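Local coordinates for putative beta-glucosidase (Bifidobacterium adolescentis, PDB 5WAB), which hydrolyses beta-glucosidic linkages as a glycoside hydrolase family 3 beta-glucosidase, probably removing sugars from the non-reducing ends of its substrates, at residues N10-E15 against K35-Y40; A241-G246 against E272-M277; A552-N557 against T569-N574. One frame throughout, in Å; residues are numbered along the deposited sequence.

Contact 1 of 3, residues N10-E15 against K35-Y40; sequences NDLTLE and KGIPGY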
ATOM      1  N   ASN A  10      -3.498 -37.432   8.012  1.00 32.46           N
ATOM      2  CA  ASN A  10      -3.543 -38.876   8.218  1.00 32.44           C
ATOM      3  C   ASN A  10      -4.631 -39.280   9.205  1.00 30.57           C
ATOM      4  O   ASN A  10      -5.101 -40.423   9.166  1.00 30.59           O
ATOM      5  CB  ASN A  10      -2.188 -39.379   8.718  1.00 32.93           C
ATOM      6  CG  ASN A  10      -1.083 -39.161   7.711  1.00 34.24           C
ATOM      7  OD1 ASN A  10      -1.310 -39.215   6.505  1.00 34.79           O
ATOM      8  ND2 ASN A  10       0.129 -38.922   8.204  1.00 34.76           N
ATOM      9  N   ASP A  11      -5.066 -38.357  10.056  1.00 28.08           N
ATOM     10  CA  ASP A  11      -6.081 -38.634  11.057  1.00 26.16           C
ATOM     11  C   ASP A  11      -7.491 -38.360  10.551  1.00 24.71           C
ATOM     12  O   ASP A  11      -8.455 -38.589  11.289  1.00 25.28           O
ATOM     13  CB  ASP A  11      -5.805 -37.801  12.318  1.00 25.03           C
ATOM     14  CG  ASP A  11      -4.440 -38.091  12.927  1.00 24.47           C
ATOM     15  OD1 ASP A  11      -4.155 -39.270  13.215  1.00 24.75           O
ATOM     16  OD2 ASP A  11      -3.645 -37.144  13.118  1.00 24.68           O
ATOM     17  N   LEU A  12      -7.637 -37.906   9.311  1.00 22.91           N
ATOM     18  CA  LEU A  12      -8.921 -37.498   8.764  1.00 22.45           C
ATOM     19  C   LEU A  12      -9.429 -38.491   7.724  1.00 22.99           C
ATOM     20  O   LEU A  12      -8.651 -39.085   6.970  1.00 23.10           O
ATOM     21  CB  LEU A  12      -8.810 -36.113   8.124  1.00 21.15           C
ATOM     22  CG  LEU A  12      -8.228 -35.068   9.074  1.00 19.67           C
ATOM     23  CD1 LEU A  12      -8.046 -33.740   8.364  1.00 18.71           C
ATOM     24  CD2 LEU A  12      -9.086 -34.928  10.329  1.00 19.20           C
ATOM     25  N   THR A  13     -10.750 -38.644   7.675  1.00 22.28           N
ATOM     26  CA  THR A  13     -11.382 -39.354   6.577  1.00 22.15           C
ATOM     27  C   THR A  13     -11.403 -38.458   5.336  1.00 23.89           C
ATOM     28  O   THR A  13     -11.040 -37.277   5.383  1.00 24.63           O
ATOM     29  CB  THR A  13     -12.806 -39.779   6.942  1.00 20.89           C
ATOM     30  OG1 THR A  13     -13.640 -38.620   7.037  1.00 22.63           O
ATOM     31  CG2 THR A  13     -12.830 -40.501   8.277  1.00 20.51           C
ATOM     32  N   LEU A  14     -11.813 -39.036   4.205  1.00 23.47           N
ATOM     33  CA  LEU A  14     -11.919 -38.244   2.983  1.00 22.56           C
ATOM     34  C   LEU A  14     -12.895 -37.088   3.158  1.00 24.65           C
ATOM     35  O   LEU A  14     -12.607 -35.956   2.746  1.00 26.04           O
ATOM     36  CB  LEU A  14     -12.342 -39.127   1.813  1.00 22.50           C
ATOM     37  CG  LEU A  14     -12.556 -38.423   0.473  1.00 21.95           C
ATOM     38  CD1 LEU A  14     -11.267 -37.803  -0.020  1.00 21.82           C
ATOM     39  CD2 LEU A  14     -13.088 -39.419  -0.539  1.00 21.57           C
ATOM     40  N   GLU A  15     -14.054 -37.349   3.768  1.00 25.74           N
ATOM     41  CA  GLU A  15     -15.043 -36.290   3.942  1.00 26.96           C
ATOM     42  C   GLU A  15     -14.507 -35.182   4.837  1.00 26.52           C
ATOM     43  O   GLU A  15     -14.804 -34.000   4.622  1.00 26.88           O
ATOM     44  CB  GLU A  15     -16.343 -36.856   4.515  1.00 28.55           C
ATOM     45  CG  GLU A  15     -17.135 -37.737   3.560  1.00 29.41           C
ATOM     46  CD  GLU A  15     -16.663 -39.181   3.566  1.00 31.29           C
ATOM     47  OE1 GLU A  15     -15.653 -39.492   4.237  1.00 30.90           O
ATOM     48  OE2 GLU A  15     -17.313 -40.012   2.900  1.00 32.58           O
ATOM     49  N   LYS A  35     -11.699 -33.999  16.091  1.00 24.63           N
ATOM     50  CA  LYS A  35     -10.338 -34.472  15.909  1.00 23.22           C
ATOM     51  C   LYS A  35      -9.341 -33.355  16.181  1.00 23.30           C
ATOM     52  O   LYS A  35      -8.223 -33.365  15.659  1.00 23.09           O
ATOM     53  CB  LYS A  35     -10.154 -35.072  14.518  1.00 22.51           C
ATOM     54  CG  LYS A  35     -11.048 -36.287  14.320  1.00 21.94           C
ATOM     55  CD  LYS A  35     -10.708 -37.063  13.073  1.00 25.19           C
ATOM     56  CE  LYS A  35     -11.498 -38.344  13.016  1.00 25.92           C
ATOM     57  NZ  LYS A  35     -11.164 -39.112  11.793  1.00 27.90           N
ATOM     58  N   GLY A  36      -9.745 -32.387  17.002  1.00 24.00           N
ATOM     59  CA  GLY A  36      -8.843 -31.358  17.475  1.00 24.36           C
ATOM     60  C   GLY A  36      -8.497 -30.271  16.490  1.00 24.33           C
ATOM     61  O   GLY A  36      -7.424 -29.670  16.601  1.00 24.68           O
ATOM     62  N   ILE A  37      -9.368 -30.001  15.528  1.00 24.15           N
ATOM     63  CA  ILE A  37      -9.160 -28.937  14.556  1.00 24.89           C
ATOM     64  C   ILE A  37     -10.276 -27.914  14.731  1.00 23.18           C
ATOM     65  O   ILE A  37     -11.363 -28.063  14.169  1.00 23.74           O
ATOM     66  CB  ILE A  37      -9.122 -29.484  13.120  1.00 27.38           C
ATOM     67  CG1 ILE A  37      -8.047 -30.562  12.999  1.00 26.23           C
ATOM     68  CG2 ILE A  37      -8.845 -28.354  12.138  1.00 31.31           C
ATOM     69  CD1 ILE A  37      -7.931 -31.131  11.609  1.00 27.46           C
ATOM     70  N   PRO A  38     -10.041 -26.855  15.499  1.00 21.97           N
ATOM     71  CA  PRO A  38     -11.091 -25.855  15.712  1.00 22.14           C
ATOM     72  C   PRO A  38     -11.290 -24.978  14.489  1.00 22.02           C
ATOM     73  O   PRO A  38     -10.362 -24.718  13.719  1.00 21.54           O
ATOM     74  CB  PRO A  38     -10.571 -25.037  16.899  1.00 21.36           C
ATOM     75  CG  PRO A  38      -9.541 -25.927  17.561  1.00 23.24           C
ATOM     76  CD  PRO A  38      -8.919 -26.694  16.438  1.00 22.14           C
ATOM     77  N   GLY A  39     -12.529 -24.530  14.308  1.00 22.92           N
ATOM     78  CA  GLY A  39     -12.840 -23.635  13.213  1.00 23.40           C
ATOM     79  C   GLY A  39     -12.697 -22.188  13.633  1.00 24.10           C
ATOM     80  O   GLY A  39     -13.689 -21.516  13.925  1.00 25.20           O
ATOM     81  N   TYR A  40     -11.457 -21.706  13.674  1.00 23.29           N
ATOM     82  CA  TYR A  40     -11.169 -20.360  14.145  1.00 23.61           C
ATOM     83  C   TYR A  40     -11.802 -19.313  13.232  1.00 25.34           C
ATOM     84  O   TYR A  40     -12.021 -19.536  12.040  1.00 25.14           O
ATOM     85  CB  TYR A  40      -9.659 -20.133  14.208  1.00 23.45           C
ATOM     86  CG  TYR A  40      -8.921 -20.977  15.230  1.00 22.73           C
ATOM     87  CD1 TYR A  40      -9.435 -21.173  16.504  1.00 22.54           C
ATOM     88  CD2 TYR A  40      -7.698 -21.568  14.916  1.00 20.52           C
ATOM     89  CE1 TYR A  40      -8.758 -21.930  17.437  1.00 21.69           C
ATOM     90  CE2 TYR A  40      -7.014 -22.327  15.843  1.00 22.11           C
ATOM     91  CZ  TYR A  40      -7.551 -22.506  17.104  1.00 22.36           C
ATOM     92  OH  TYR A  40      -6.885 -23.266  18.037  1.00 22.08           O
TER
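Between Asp11 and Lys35 the backbones stay well apart, with the CA atoms 7.7 Å from each other, so side chains have to bridge the gap. Lys35 does most of this: its chain is fully extended beyond CG (chi2 -169°, chi3 173°, chi4 -180°), which carries the ammonium group across to the opposite main chain. There NZ donates to Asp11 O at 2.8 Å, in the carbonyl plane. The same NZ forms a salt bridge with Glu16. That glutamate also accepts from the backbone N of Thr13, the N-cap of helix 14-19, whose own hydroxyl caps a backbone N of the first turn, as in a capping box. Lys35 thus ties the loop leading into strand 41-44, the first strand of the parallel sheet, to the start of this helix. A methionine in its place would probably leave Asp11 O without this donor and the Glu16 carboxylate without its counter-charge. Alongside the polar bridge, Leu12 and Lys35 run past each other in opposite directions, Leu12 CD2 lying 3.8 Å from Lys35 CD. Leu12 meets Ile37 tip to tip, CD1 to CD1 at 4.2 Å, while Thr13 CG2 stands 4.1 Å from Lys35 NZ.

Contact 2 of 3, residues A241-G246 against E272-M277; sequences ASLNAG and EQLDRM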
ATOM      1  N   ALA A 241     -11.477 -27.269  -9.980  1.00 19.76           N
ATOM      2  CA  ALA A 241     -10.421 -26.541 -10.678  1.00 19.82           C
ATOM      3  C   ALA A 241      -9.606 -25.685  -9.718  1.00 19.01           C
ATOM      4  O   ALA A 241      -8.374 -25.632  -9.818  1.00 17.98           O
ATOM      5  CB  ALA A 241     -11.020 -25.682 -11.789  1.00 21.54           C
ATOM      6  N   SER A 242     -10.274 -25.020  -8.771  1.00 18.95           N
ATOM      7  CA  SER A 242      -9.556 -24.183  -7.811  1.00 19.52           C
ATOM      8  C   SER A 242      -8.628 -25.013  -6.937  1.00 18.91           C
ATOM      9  O   SER A 242      -7.478 -24.626  -6.702  1.00 17.81           O
ATOM     10  CB  SER A 242     -10.544 -23.397  -6.947  1.00 20.22           C
ATOM     11  OG  SER A 242     -11.283 -22.472  -7.726  1.00 21.08           O
ATOM     12  N   LEU A 243      -9.109 -26.155  -6.440  1.00 18.72           N
ATOM     13  CA  LEU A 243      -8.268 -26.991  -5.595  1.00 19.23           C
ATOM     14  C   LEU A 243      -7.043 -27.479  -6.353  1.00 19.98           C
ATOM     15  O   LEU A 243      -5.929 -27.482  -5.813  1.00 19.76           O
ATOM     16  CB  LEU A 243      -9.061 -28.182  -5.064  1.00 23.60           C
ATOM     17  CG  LEU A 243      -8.348 -28.886  -3.907  1.00 24.39           C
ATOM     18  CD1 LEU A 243      -8.783 -28.297  -2.567  1.00 25.45           C
ATOM     19  CD2 LEU A 243      -8.554 -30.383  -3.953  1.00 25.27           C
ATOM     20  N   ASN A 244      -7.226 -27.891  -7.612  1.00 20.36           N
ATOM     21  CA  ASN A 244      -6.098 -28.353  -8.410  1.00 18.69           C
ATOM     22  C   ASN A 244      -5.133 -27.222  -8.719  1.00 18.20           C
ATOM     23  O   ASN A 244      -3.935 -27.463  -8.893  1.00 20.76           O
ATOM     24  CB  ASN A 244      -6.593 -29.002  -9.700  1.00 18.54           C
ATOM     25  CG  ASN A 244      -7.111 -30.414  -9.484  1.00 18.96           C
ATOM     26  OD1 ASN A 244      -6.707 -31.097  -8.542  1.00 20.43           O
ATOM     27  ND2 ASN A 244      -8.011 -30.859 -10.357  1.00 18.63           N
ATOM     28  N   ALA A 245      -5.622 -25.986  -8.781  1.00 16.78           N
ATOM     29  CA  ALA A 245      -4.735 -24.862  -9.043  1.00 17.68           C
ATOM     30  C   ALA A 245      -3.886 -24.504  -7.832  1.00 17.68           C
ATOM     31  O   ALA A 245      -2.842 -23.862  -7.993  1.00 17.03           O
ATOM     32  CB  ALA A 245      -5.545 -23.642  -9.487  1.00 17.69           C
ATOM     33  N   GLY A 246      -4.305 -24.899  -6.632  1.00 13.33           N
ATOM     34  CA  GLY A 246      -3.557 -24.590  -5.431  1.00 14.37           C
ATOM     35  C   GLY A 246      -4.309 -23.737  -4.429  1.00 15.63           C
ATOM     36  O   GLY A 246      -3.724 -23.240  -3.462  1.00 15.67           O
ATOM     37  N   GLU A 272      -2.699 -36.940  -3.539  1.00 30.38           N
ATOM     38  CA  GLU A 272      -1.631 -36.101  -3.011  1.00 31.02           C
ATOM     39  C   GLU A 272      -2.039 -34.630  -2.996  1.00 29.20           C
ATOM     40  O   GLU A 272      -1.677 -33.889  -2.075  1.00 21.00           O
ATOM     41  CB  GLU A 272      -0.356 -36.293  -3.832  1.00 33.13           C
ATOM     42  CG  GLU A 272       0.248 -37.688  -3.756  1.00 37.95           C
ATOM     43  CD  GLU A 272      -0.474 -38.705  -4.632  1.00 39.44           C
ATOM     44  OE1 GLU A 272      -1.383 -38.306  -5.395  1.00 36.66           O
ATOM     45  OE2 GLU A 272      -0.124 -39.908  -4.556  1.00 42.51           O
ATOM     46  N   GLN A 273      -2.791 -34.189  -4.009  1.00 26.78           N
ATOM     47  CA  GLN A 273      -3.170 -32.780  -4.080  1.00 26.62           C
ATOM     48  C   GLN A 273      -4.156 -32.406  -2.983  1.00 28.11           C
ATOM     49  O   GLN A 273      -4.011 -31.356  -2.349  1.00 32.39           O
ATOM     50  CB  GLN A 273      -3.755 -32.448  -5.454  1.00 23.46           C
ATOM     51  CG  GLN A 273      -4.169 -30.991  -5.612  1.00 20.97           C
ATOM     52  CD  GLN A 273      -2.995 -30.025  -5.510  1.00 20.53           C
ATOM     53  OE1 GLN A 273      -1.830 -30.416  -5.613  1.00 21.05           O
ATOM     54  NE2 GLN A 273      -3.300 -28.755  -5.308  1.00 20.21           N
ATOM     55  N   LEU A 274      -5.161 -33.249  -2.739  1.00 25.05           N
ATOM     56  CA  LEU A 274      -6.091 -32.974  -1.649  1.00 24.00           C
ATOM     57  C   LEU A 274      -5.387 -33.028  -0.300  1.00 24.21           C
ATOM     58  O   LEU A 274      -5.660 -32.205   0.584  1.00 21.27           O
ATOM     59  CB  LEU A 274      -7.253 -33.963  -1.681  1.00 19.19           C
ATOM     60  CG  LEU A 274      -8.282 -33.795  -0.561  1.00 19.67           C
ATOM     61  CD1 LEU A 274      -8.822 -32.378  -0.512  1.00 19.45           C
ATOM     62  CD2 LEU A 274      -9.409 -34.791  -0.731  1.00 20.63           C
ATOM     63  N   ASP A 275      -4.487 -33.998  -0.115  1.00 25.85           N
ATOM     64  CA  ASP A 275      -3.726 -34.070   1.127  1.00 26.21           C
ATOM     65  C   ASP A 275      -2.894 -32.811   1.334  1.00 24.22           C
ATOM     66  O   ASP A 275      -2.867 -32.257   2.437  1.00 24.52           O
ATOM     67  CB  ASP A 275      -2.853 -35.324   1.136  1.00 28.14           C
ATOM     68  CG  ASP A 275      -3.633 -36.573   1.521  1.00 33.63           C
ATOM     69  OD1 ASP A 275      -4.833 -36.444   1.837  1.00 32.60           O
ATOM     70  OD2 ASP A 275      -3.062 -37.685   1.486  1.00 35.08           O
ATOM     71  N   ARG A 276      -2.231 -32.327   0.280  1.00 22.64           N
ATOM     72  CA  ARG A 276      -1.441 -31.102   0.397  1.00 22.69           C
ATOM     73  C   ARG A 276      -2.326 -29.915   0.758  1.00 21.36           C
ATOM     74  O   ARG A 276      -2.013 -29.149   1.678  1.00 21.48           O
ATOM     75  CB  ARG A 276      -0.685 -30.836  -0.908  1.00 23.78           C
ATOM     76  CG  ARG A 276       0.622 -31.598  -1.035  1.00 27.58           C
ATOM     77  CD  ARG A 276       1.346 -31.301  -2.338  1.00 29.24           C
ATOM     78  NE  ARG A 276       0.559 -31.767  -3.481  1.00 31.90           N
ATOM     79  CZ  ARG A 276       1.039 -31.973  -4.705  1.00 33.71           C
ATOM     80  NH1 ARG A 276       2.324 -31.765  -4.967  1.00 35.13           N
ATOM     81  NH2 ARG A 276       0.232 -32.392  -5.672  1.00 32.59           N
ATOM     82  N   MET A 277      -3.450 -29.762   0.056  1.00 20.46           N
ATOM     83  CA  MET A 277      -4.342 -28.634   0.304  1.00 19.08           C
ATOM     84  C   MET A 277      -4.956 -28.689   1.696  1.00 19.61           C
ATOM     85  O   MET A 277      -5.008 -27.671   2.394  1.00 17.74           O
ATOM     86  CB  MET A 277      -5.434 -28.601  -0.764  1.00 16.45           C
ATOM     87  CG  MET A 277      -4.939 -28.220  -2.147  1.00 19.39           C
ATOM     88  SD  MET A 277      -4.340 -26.508  -2.201  1.00 19.99           S
ATOM     89  CE  MET A 277      -2.567 -26.705  -2.068  1.00 20.04           C
TER
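Leu243 and Gln273 make the polar link between helix 239-245 and helix 271-292, whose local axes approach to 9.9 Å and cross at 78°. Gln273 NE2 donates to Leu243 O at 3.0 Å, with an N-H...O angle of 154° and the donor slightly tilted from the carbonyl plane. The bend of the glutamine at chi2, after CG has left trans to the backbone N, turns the amide toward that oxygen. Leu243 O also accepts from Gly246 N, so two donors grip it. Asn244 crosses Gln273 with the two amide planes well inclined; its OD1 meets only the aliphatic CG of the glutamine, at 3.9 Å, and its ND2 is engaged by Arg268 O.

The apolar contacts are divided between the two branches of Leu243: CD2 lies 4.0 Å from Leu274 CD1, and CD1 lies 3.8 Å from Met277 CB. Met277, bent at chi2 and chi3, slides past this leucine and brings SD to within 3.6 Å of Gly246 C. Gly246 ends the helix in a Schellman motif, its positive phi (118°) directing the chain away; Arg220 of helix 212-222 binds its carbonyl.

The amide of Gln273 therefore supplies a second, uncharged donor to one last-turn carbonyl, which would probably help offset that oxygen's partial negative charge at a buried helix end of the barrel domain, where other carbonyls are met by side chains such as Arg220.

Contact 3 of 3, residues A552-N557 against T569-N574; sequences AIDGVN and TATVTN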
ATOM      1  N   ALA A 552      20.508  18.229   4.747  1.00 41.13           N
ATOM      2  CA  ALA A 552      21.544  18.244   3.727  1.00 40.90           C
ATOM      3  C   ALA A 552      22.163  16.861   3.638  1.00 41.15           C
ATOM      4  O   ALA A 552      22.372  16.202   4.662  1.00 41.65           O
ATOM      5  CB  ALA A 552      22.625  19.287   4.033  1.00 42.93           C
ATOM      6  N   ILE A 553      22.450  16.424   2.416  1.00 40.89           N
ATOM      7  CA  ILE A 553      23.049  15.121   2.157  1.00 40.19           C
ATOM      8  C   ILE A 553      24.432  15.328   1.557  1.00 42.35           C
ATOM      9  O   ILE A 553      24.585  16.052   0.566  1.00 42.66           O
ATOM     10  CB  ILE A 553      22.166  14.268   1.229  1.00 37.57           C
ATOM     11  CG1 ILE A 553      20.836  13.962   1.912  1.00 35.79           C
ATOM     12  CG2 ILE A 553      22.869  12.982   0.847  1.00 37.09           C
ATOM     13  CD1 ILE A 553      19.875  13.213   1.037  1.00 35.88           C
ATOM     14  N   ASP A 554      25.437  14.702   2.162  1.00 43.37           N
ATOM     15  CA  ASP A 554      26.785  14.722   1.616  1.00 45.15           C
ATOM     16  C   ASP A 554      27.459  13.403   1.962  1.00 44.08           C
ATOM     17  O   ASP A 554      26.840  12.501   2.532  1.00 43.26           O
ATOM     18  CB  ASP A 554      27.573  15.932   2.137  1.00 48.63           C
ATOM     19  CG  ASP A 554      27.610  16.003   3.657  1.00 51.15           C
ATOM     20  OD1 ASP A 554      27.112  15.068   4.323  1.00 49.81           O
ATOM     21  OD2 ASP A 554      28.154  17.002   4.186  1.00 54.12           O
ATOM     22  N   GLY A 555      28.743  13.299   1.635  1.00 44.99           N
ATOM     23  CA  GLY A 555      29.464  12.068   1.897  1.00 44.65           C
ATOM     24  C   GLY A 555      28.898  10.866   1.176  1.00 42.05           C
ATOM     25  O   GLY A 555      29.049   9.737   1.654  1.00 40.78           O
ATOM     26  N   VAL A 556      28.241  11.081   0.037  1.00 40.88           N
ATOM     27  CA  VAL A 556      27.637   9.978  -0.702  1.00 39.21           C
ATOM     28  C   VAL A 556      28.739   9.199  -1.402  1.00 40.41           C
ATOM     29  O   VAL A 556      29.541   9.765  -2.155  1.00 40.85           O
ATOM     30  CB  VAL A 556      26.593  10.490  -1.703  1.00 37.68           C
ATOM     31  CG1 VAL A 556      26.039   9.336  -2.520  1.00 36.04           C
ATOM     32  CG2 VAL A 556      25.473  11.210  -0.977  1.00 37.50           C
ATOM     33  N   ASN A 557      28.793   7.895  -1.150  1.00 41.59           N
ATOM     34  CA  ASN A 557      29.791   7.032  -1.770  1.00 42.90           C
ATOM     35  C   ASN A 557      29.122   5.729  -2.177  1.00 40.23           C
ATOM     36  O   ASN A 557      28.487   5.069  -1.350  1.00 39.81           O
ATOM     37  CB  ASN A 557      30.964   6.765  -0.824  1.00 45.50           C
ATOM     38  CG  ASN A 557      32.082   6.002  -1.495  1.00 46.51           C
ATOM     39  OD1 ASN A 557      32.219   4.795  -1.316  1.00 46.65           O
ATOM     40  ND2 ASN A 557      32.893   6.709  -2.278  1.00 47.60           N
ATOM     41  N   THR A 569      26.669   4.546   0.540  1.00 38.03           N
ATOM     42  CA  THR A 569      26.951   5.147   1.832  1.00 41.41           C
ATOM     43  C   THR A 569      26.700   6.640   1.717  1.00 39.96           C
ATOM     44  O   THR A 569      27.149   7.259   0.748  1.00 38.39           O
ATOM     45  CB  THR A 569      28.399   4.837   2.200  1.00 45.86           C
ATOM     46  OG1 THR A 569      28.621   3.445   1.939  1.00 46.39           O
ATOM     47  CG2 THR A 569      28.708   5.145   3.703  1.00 47.81           C
ATOM     48  N   ALA A 570      25.977   7.215   2.681  1.00 39.51           N
ATOM     49  CA  ALA A 570      25.653   8.636   2.655  1.00 34.77           C
ATOM     50  C   ALA A 570      25.437   9.165   4.068  1.00 35.73           C
ATOM     51  O   ALA A 570      25.095   8.416   4.985  1.00 35.58           O
ATOM     52  CB  ALA A 570      24.409   8.894   1.806  1.00 34.77           C
ATOM     53  N   THR A 571      25.604  10.482   4.223  1.00 39.65           N
ATOM     54  CA  THR A 571      25.352  11.177   5.483  1.00 40.61           C
ATOM     55  C   THR A 571      24.226  12.185   5.293  1.00 37.36           C
ATOM     56  O   THR A 571      24.261  12.994   4.359  1.00 36.08           O
ATOM     57  CB  THR A 571      26.588  11.929   5.982  1.00 45.92           C
ATOM     58  OG1 THR A 571      27.664  11.014   6.215  1.00 47.35           O
ATOM     59  CG2 THR A 571      26.260  12.655   7.293  1.00 34.74           C
ATOM     60  N   VAL A 572      23.247  12.160   6.190  1.00 35.91           N
ATOM     61  CA  VAL A 572      22.153  13.121   6.187  1.00 34.75           C
ATOM     62  C   VAL A 572      22.228  13.917   7.483  1.00 37.36           C
ATOM     63  O   VAL A 572      22.479  13.353   8.555  1.00 37.84           O
ATOM     64  CB  VAL A 572      20.787  12.422   6.023  1.00 32.57           C
ATOM     65  CG1 VAL A 572      20.627  11.314   7.047  1.00 32.09           C
ATOM     66  CG2 VAL A 572      19.643  13.425   6.115  1.00 32.49           C
ATOM     67  N   THR A 573      22.021  15.229   7.388  1.00 39.17           N
ATOM     68  CA  THR A 573      22.238  16.126   8.516  1.00 40.27           C
ATOM     69  C   THR A 573      21.063  17.081   8.656  1.00 40.93           C
ATOM     70  O   THR A 573      20.612  17.665   7.666  1.00 41.02           O
ATOM     71  CB  THR A 573      23.536  16.918   8.334  1.00 41.38           C
ATOM     72  OG1 THR A 573      24.613  16.013   8.057  1.00 42.00           O
ATOM     73  CG2 THR A 573      23.856  17.720   9.586  1.00 42.46           C
ATOM     74  N   ASN A 574      20.550  17.218   9.878  1.00 41.59           N
ATOM     75  CA  ASN A 574      19.526  18.214  10.175  1.00 41.90           C
ATOM     76  C   ASN A 574      20.214  19.564  10.361  1.00 44.83           C
ATOM     77  O   ASN A 574      20.870  19.799  11.381  1.00 46.12           O
ATOM     78  CB  ASN A 574      18.735  17.818  11.416  1.00 40.44           C
ATOM     79  CG  ASN A 574      17.527  18.708  11.652  1.00 40.36           C
ATOM     80  OD1 ASN A 574      17.488  19.863  11.222  1.00 41.01           O
ATOM     81  ND2 ASN A 574      16.536  18.174  12.349  1.00 39.95           N
TER
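Ala552 and Thr573 pair at one end of an antiparallel beta hairpin, strands 551-560 and 566-574, within a three-stranded sheet completed by strand 615-622; the setting is consistent with the fibronectin type III-like domain of the family. The local strand axes lie 4.5 Å apart at closest approach. Reciprocal backbone bonds join Ala552 to Thr573, Asp554 to Thr571 and Asn557 to Thr569. Since two residues, Gly555 and Val556, face the single Ala570, the register slips by one: a beta bulge.

On the face carrying Ile553 and Val572, the small Ala570 leaves a hollow, and larger side chains of the other strand fill it. Val556 CG2 comes to 3.8 Å from Ala570 CB, and Ile553 CG2 reaches the same methyl more loosely, at 4.5 Å. Ile553 CG1 also lies beside Val572, at 4.4 Å from its CB. Beyond this surface Ile553 and Val556 pack on Ala656 and Ala657 of strand 654-663, so the two sheets meet here through large side chains set against alanines.

The other face bears Thr569, Thr571 and Thr573, which also touch strand 615-622. Asp554 folds beside Thr571: its CG sits between backbone N and carbonyl carbon (chi1 55°), and OD1 crosses to 3.6 Å from Thr571 CB. Gly555 has a left-handed backbone conformation (phi 61°), and a CB on it would press against Thr571 OG1, so the missing side chain leaves room for the threonine.

At the bulge a single oxygen, Thr569 O, takes two contacts from the opposite strand: the N-H of Asn557 at 2.6 Å and, from Val556 CA at 3.1 Å, a CA-H...O approach.

Contacts 1 and 2 are neighbours, with centres about 17 Å apart, and they touch: Leu14 CD1 packs 3.6 Å from Leu274 CD2 on helix 271-292. The same long helix also meets the far end of 35-40, where Tyr40 rests on Thr288 and Met292. Contact 3 lies on the opposite side of the chain's centre, its nearest atoms about 44 Å from contact 1 and about 41 Å from contact 2. Contacts 1 and 2 hold helices and loops of the barrel domain; contact 3 lies in the beta sandwich that is probably the fibronectin type III-like domain. In family 3 enzymes the active site generally lies at the barrel mouth; nothing places these contacts there.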